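PDB 2P4F: similar to sp|P32453 Saccharomyces cerevisiae YNL315c ATP11 from Candida glabrata CBS 138, which probably acts as a mitochondrial chaperone of the ATP11 family, a group generally credited with binding unfolded protein. Local coordinates for residues Arg256-Glu270 / Ile287-Asn299. Residues are numbered along the deposited sequence; the frame is centred on the assembly and turned at random.
Sequences RFYGAMGSETSIAKE and INKLIQLAQSMEN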
loop_
_atom_site.group_PDB
_atom_site.type_symbol
_atom_site.label_atom_id
_atom_site.label_comp_id
_atom_site.label_asym_id
_atom_site.label_seq_id
_atom_site.Cartn_x
_atom_site.Cartn_y
_atom_site.Cartn_z
ATOM N N ARG A 256 -7.872 -5.114 0.495
ATOM C CA ARG A 256 -9.174 -5.732 0.220
ATOM C C ARG A 256 -9.708 -5.311 -1.136
ATOM O O ARG A 256 -10.322 -6.118 -1.834
ATOM C CB ARG A 256 -10.191 -5.377 1.330
ATOM C CG ARG A 256 -9.835 -6.050 2.670
ATOM C CD ARG A 256 -11.036 -6.254 3.581
ATOM N NE ARG A 256 -11.716 -4.954 3.813
ATOM C CZ ARG A 256 -12.866 -4.934 4.484
ATOM N NH1 ARG A 256 -13.495 -3.784 4.696
ATOM N NH2 ARG A 256 -13.397 -6.069 4.966
ATOM N N PHE A 257 -9.505 -4.041 -1.500
ATOM C CA PHE A 257 -10.007 -3.553 -2.788
ATOM C C PHE A 257 -9.092 -3.983 -3.936
ATOM O O PHE A 257 -9.576 -4.286 -5.040
ATOM C CB PHE A 257 -10.168 -2.028 -2.753
ATOM C CG PHE A 257 -11.446 -1.656 -1.998
ATOM C CD1 PHE A 257 -12.644 -1.525 -2.699
ATOM C CD2 PHE A 257 -11.424 -1.450 -0.626
ATOM C CE1 PHE A 257 -13.777 -1.183 -1.971
ATOM C CE2 PHE A 257 -12.556 -1.128 0.103
ATOM C CZ PHE A 257 -13.763 -0.995 -0.586
ATOM N N TYR A 258 -7.770 -4.085 -3.673
ATOM C CA TYR A 258 -6.845 -4.422 -4.753
ATOM C C TYR A 258 -6.670 -5.924 -4.892
ATOM O O TYR A 258 -5.626 -6.509 -4.922
ATOM C CB TYR A 258 -5.507 -3.700 -4.524
ATOM C CG TYR A 258 -5.628 -2.273 -5.045
ATOM C CD1 TYR A 258 -5.249 -1.960 -6.349
ATOM C CD2 TYR A 258 -6.143 -1.252 -4.223
ATOM C CE1 TYR A 258 -5.365 -0.660 -6.837
ATOM C CE2 TYR A 258 -6.266 0.071 -4.701
ATOM C CZ TYR A 258 -5.859 0.331 -6.007
ATOM O OH TYR A 258 -5.988 1.629 -6.469
ATOM N N GLY A 259 -7.760 -6.638 -5.069
ATOM C CA GLY A 259 -7.553 -8.044 -5.469
ATOM C C GLY A 259 -8.060 -8.898 -4.318
ATOM O O GLY A 259 -8.167 -10.123 -4.462
ATOM N N ALA A 260 -8.351 -8.185 -3.240
ATOM C CA ALA A 260 -9.092 -8.771 -2.089
ATOM C C ALA A 260 -8.488 -10.108 -1.690
ATOM O O ALA A 260 -9.167 -11.108 -1.394
ATOM C CB ALA A 260 -10.559 -8.941 -2.420
ATOM N N MET A 261 -7.175 -10.054 -1.703
ATOM C CA MET A 261 -6.203 -11.077 -1.453
ATOM C C MET A 261 -6.768 -12.408 -1.968
ATOM O O MET A 261 -6.907 -13.333 -1.176
ATOM C CB MET A 261 -5.837 -11.119 0.033
ATOM C CG MET A 261 -6.999 -11.326 0.986
ATOM S SD MET A 261 -7.285 -10.011 2.197
ATOM C CE MET A 261 -7.645 -8.626 1.134
ATOM N N GLY A 262 -7.108 -12.471 -3.248
ATOM C CA GLY A 262 -7.548 -13.618 -4.014
ATOM C C GLY A 262 -8.910 -14.139 -3.596
ATOM O O GLY A 262 -9.324 -15.242 -3.978
ATOM N N SER A 263 -9.640 -13.332 -2.799
ATOM C CA SER A 263 -10.982 -13.850 -2.447
ATOM C C SER A 263 -11.863 -13.770 -3.701
ATOM O O SER A 263 -11.613 -12.893 -4.546
ATOM C CB SER A 263 -11.575 -13.087 -1.266
ATOM O OG SER A 263 -12.881 -13.491 -0.979
ATOM N N GLU A 264 -12.815 -14.668 -3.749
ATOM C CA GLU A 264 -13.757 -14.979 -4.794
ATOM C C GLU A 264 -15.192 -14.892 -4.279
ATOM O O GLU A 264 -16.141 -15.320 -4.942
ATOM C CB GLU A 264 -13.558 -16.411 -5.313
ATOM C CG GLU A 264 -12.370 -16.590 -6.238
ATOM C CD GLU A 264 -12.606 -17.729 -7.209
ATOM O OE1 GLU A 264 -12.570 -17.471 -8.434
ATOM O OE2 GLU A 264 -12.841 -18.860 -6.728
ATOM N N THR A 265 -15.317 -14.344 -3.068
ATOM C CA THR A 265 -16.652 -14.128 -2.531
ATOM C C THR A 265 -17.372 -12.995 -3.261
ATOM O O THR A 265 -16.803 -12.142 -3.936
ATOM C CB THR A 265 -16.552 -13.748 -1.051
ATOM O OG1 THR A 265 -15.813 -12.520 -1.008
ATOM C CG2 THR A 265 -15.793 -14.796 -0.235
ATOM N N SER A 266 -18.700 -12.937 -3.115
ATOM C CA SER A 266 -19.502 -11.919 -3.794
ATOM C C SER A 266 -19.028 -10.551 -3.329
ATOM O O SER A 266 -18.858 -9.609 -4.110
ATOM C CB SER A 266 -21.003 -12.112 -3.539
ATOM O OG SER A 266 -21.343 -13.455 -3.948
ATOM N N ILE A 267 -18.773 -10.391 -2.014
ATOM C CA ILE A 267 -18.432 -9.002 -1.672
ATOM C C ILE A 267 -17.027 -8.624 -2.144
ATOM O O ILE A 267 -16.747 -7.456 -2.497
ATOM C CB ILE A 267 -18.562 -8.775 -0.162
ATOM C CG1 ILE A 267 -18.388 -7.306 0.221
ATOM C CG2 ILE A 267 -17.611 -9.646 0.647
ATOM C CD1 ILE A 267 -18.971 -6.974 1.575
ATOM N N ALA A 268 -16.108 -9.586 -2.179
ATOM C CA ALA A 268 -14.785 -9.301 -2.713
ATOM C C ALA A 268 -14.913 -8.850 -4.171
ATOM O O ALA A 268 -14.260 -7.916 -4.641
ATOM C CB ALA A 268 -13.886 -10.524 -2.589
ATOM N N LYS A 269 -15.774 -9.545 -4.922
ATOM C CA LYS A 269 -16.001 -9.133 -6.330
ATOM C C LYS A 269 -16.618 -7.740 -6.402
ATOM O O LYS A 269 -16.300 -6.977 -7.326
ATOM C CB LYS A 269 -16.846 -10.162 -7.094
ATOM C CG LYS A 269 -16.205 -11.541 -7.155
ATOM C CD LYS A 269 -17.103 -12.535 -7.927
ATOM C CE LYS A 269 -17.018 -13.931 -7.342
ATOM N NZ LYS A 269 -18.284 -14.665 -7.679
ATOM N N GLU A 270 -17.482 -7.410 -5.430
ATOM C CA GLU A 270 -18.079 -6.079 -5.436
ATOM C C GLU A 270 -17.012 -5.016 -5.179
ATOM O O GLU A 270 -17.005 -3.948 -5.802
ATOM C CB GLU A 270 -19.129 -5.908 -4.361
ATOM C CG GLU A 270 -20.443 -6.593 -4.621
ATOM C CD GLU A 270 -21.369 -6.259 -3.449
ATOM O OE1 GLU A 270 -21.557 -7.121 -2.562
ATOM O OE2 GLU A 270 -21.885 -5.121 -3.487
ATOM N N ILE A 287 -20.038 6.825 -4.172
ATOM C CA ILE A 287 -19.313 7.011 -2.911
ATOM C C ILE A 287 -19.929 6.302 -1.722
ATOM O O ILE A 287 -19.286 5.812 -0.803
ATOM C CB ILE A 287 -19.278 8.504 -2.551
ATOM C CG1 ILE A 287 -18.143 9.163 -3.327
ATOM C CG2 ILE A 287 -19.105 8.722 -1.064
ATOM C CD1 ILE A 287 -16.788 8.762 -2.731
ATOM N N ASN A 288 -21.266 6.308 -1.794
ATOM C CA ASN A 288 -21.995 5.586 -0.749
ATOM C C ASN A 288 -21.663 4.117 -0.746
ATOM O O ASN A 288 -21.468 3.573 0.356
ATOM C CB ASN A 288 -23.494 5.867 -0.945
ATOM C CG ASN A 288 -23.570 7.396 -0.763
ATOM O OD1 ASN A 288 -23.714 7.764 0.404
ATOM N ND2 ASN A 288 -23.439 8.166 -1.857
ATOM N N LYS A 289 -21.572 3.498 -1.920
ATOM C CA LYS A 289 -21.246 2.059 -1.901
ATOM C C LYS A 289 -19.814 1.853 -1.445
ATOM O O LYS A 289 -19.476 0.918 -0.715
ATOM C CB LYS A 289 -21.431 1.491 -3.286
ATOM C CG LYS A 289 -21.037 0.037 -3.458
ATOM C CD LYS A 289 -22.106 -0.892 -2.914
ATOM C CE LYS A 289 -21.724 -2.357 -3.071
ATOM N NZ LYS A 289 -21.796 -2.839 -4.486
ATOM N N LEU A 290 -18.931 2.750 -1.869
ATOM C CA LEU A 290 -17.535 2.711 -1.405
ATOM C C LEU A 290 -17.444 2.679 0.107
ATOM O O LEU A 290 -16.768 1.899 0.777
ATOM C CB LEU A 290 -16.745 3.961 -1.857
ATOM C CG LEU A 290 -15.369 4.119 -1.137
ATOM C CD1 LEU A 290 -14.460 3.000 -1.617
ATOM C CD2 LEU A 290 -14.825 5.506 -1.368
ATOM N N ILE A 291 -18.180 3.598 0.711
ATOM C CA ILE A 291 -18.152 3.698 2.182
ATOM C C ILE A 291 -18.759 2.460 2.817
ATOM O O ILE A 291 -18.238 1.903 3.794
ATOM C CB ILE A 291 -18.878 4.974 2.646
ATOM C CG1 ILE A 291 -18.075 6.210 2.243
ATOM C CG2 ILE A 291 -19.128 4.859 4.135
ATOM C CD1 ILE A 291 -18.756 7.548 2.426
ATOM N N GLN A 292 -19.840 1.953 2.248
ATOM C CA GLN A 292 -20.407 0.705 2.797
ATOM C C GLN A 292 -19.443 -0.466 2.693
ATOM O O GLN A 292 -19.277 -1.278 3.608
ATOM C CB GLN A 292 -21.696 0.409 2.030
ATOM C CG GLN A 292 -22.395 -0.894 2.380
ATOM C CD GLN A 292 -22.125 -2.010 1.377
ATOM O OE1 GLN A 292 -22.799 -3.037 1.304
ATOM N NE2 GLN A 292 -21.089 -1.800 0.572
ATOM N N LEU A 293 -18.784 -0.594 1.530
ATOM C CA LEU A 293 -17.928 -1.735 1.312
ATOM C C LEU A 293 -16.630 -1.581 2.102
ATOM O O LEU A 293 -16.035 -2.572 2.503
ATOM C CB LEU A 293 -17.570 -1.925 -0.166
ATOM C CG LEU A 293 -18.681 -2.392 -1.101
ATOM C CD1 LEU A 293 -18.244 -2.247 -2.558
ATOM C CD2 LEU A 293 -19.057 -3.846 -0.887
ATOM N N ALA A 294 -16.174 -0.354 2.331
ATOM C CA ALA A 294 -14.933 -0.205 3.110
ATOM C C ALA A 294 -15.162 -0.509 4.589
ATOM O O ALA A 294 -14.259 -0.936 5.295
ATOM C CB ALA A 294 -14.430 1.218 2.932
ATOM N N GLN A 295 -16.382 -0.272 5.087
ATOM C CA GLN A 295 -16.721 -0.458 6.485
ATOM C C GLN A 295 -17.187 -1.878 6.767
ATOM O O GLN A 295 -17.125 -2.251 7.948
ATOM C CB GLN A 295 -17.840 0.497 6.958
ATOM C CG GLN A 295 -17.431 1.952 6.933
ATOM C CD GLN A 295 -18.436 2.981 7.381
ATOM O OE1 GLN A 295 -19.660 2.752 7.455
ATOM N NE2 GLN A 295 -17.879 4.148 7.711
ATOM N N SER A 296 -17.639 -2.606 5.762
ATOM C CA SER A 296 -18.151 -3.970 5.919
ATOM C C SER A 296 -17.060 -4.916 6.397
ATOM O O SER A 296 -15.950 -4.851 5.841
ATOM C CB SER A 296 -18.670 -4.563 4.598
ATOM O OG SER A 296 -18.858 -5.950 4.788
ATOM N N MET A 297 -17.370 -5.774 7.380
ATOM C CA MET A 297 -16.370 -6.691 7.898
ATOM C C MET A 297 -16.181 -7.958 7.073
ATOM O O MET A 297 -15.296 -8.780 7.342
ATOM C CB MET A 297 -16.769 -7.047 9.353
ATOM C CG MET A 297 -16.724 -5.738 10.145
ATOM S SD MET A 297 -15.175 -5.572 11.039
ATOM C CE MET A 297 -14.319 -4.315 10.097
ATOM N N GLU A 298 -17.021 -8.142 6.059
ATOM C CA GLU A 298 -16.945 -9.375 5.301
ATOM C C GLU A 298 -15.855 -9.267 4.239
ATOM O O GLU A 298 -15.722 -8.177 3.682
ATOM C CB GLU A 298 -18.278 -9.670 4.630
ATOM C CG GLU A 298 -19.397 -9.771 5.673
ATOM C CD GLU A 298 -20.633 -10.277 4.952
ATOM O OE1 GLU A 298 -21.339 -9.407 4.404
ATOM O OE2 GLU A 298 -20.821 -11.505 4.936
ATOM N N ASN A 299 -15.204 -10.415 4.059
ATOM C CA ASN A 299 -14.103 -10.464 3.097
ATOM C C ASN A 299 -14.456 -11.291 1.871
ATOM O O ASN A 299 -15.563 -11.853 1.786
ATOM C CB ASN A 299 -12.832 -11.044 3.741
ATOM C CG ASN A 299 -12.449 -10.272 4.990
ATOM O OD1 ASN A 299 -12.191 -10.844 6.057
ATOM N ND2 ASN A 299 -12.415 -8.959 4.878
ATOM O OXT ASN A 299 -13.566 -11.362 0.999
#
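Phe257 pushes the far end of its ring, CE2 and CZ, against helix 287-295, into a hollow walled by Leu290 CD1, Leu293 CB and Ala294; the ring edge faces Ala294 N, with CZ 3.8 Å from it. Phe157 meets the same ring from strand 156-162. Leu293 is the answering bump: its CD2 lies against Ile267 CG1 (3.7 Å), the two side chains side by side and pointing opposite ways, while CD1 lies against the backbone of Glu270. Ile267 then fills the bend of the C-terminal tail. With CG1 anti to the backbone N (chi1 -173°) and the chain extended beyond it, CD1 reaches Ser296 and CG2 lies beside Glu298 CB and Asn299 O. Ser296 forms an ST turn, its OG accepting from Glu298 N at 3.1 Å.

Arg256 closes another side of the tail, its guanidinium meeting Ser296 O end-on and nearly in plane, from NH1 at 2.9 Å and NH2 at 3.0 Å; NE is bonded to Asn253 OD1, which probably limits the rotation of the group. Beyond, the terminal carboxylate of Asn299 settles before helix 266-280. Ser263 OG bonds Asn299 OXT at 3.0 Å, and Thr265 OG1 bonds Asn299 O at 2.9 Å while also capping the helix through Ala268 N. The apolar middle packs the helices together; the arginine ties down the carbonyl at the tail's bend, while two hydroxyls bind the charged chain end, which the positive end of the helix 266-280 dipole would probably also stabilise.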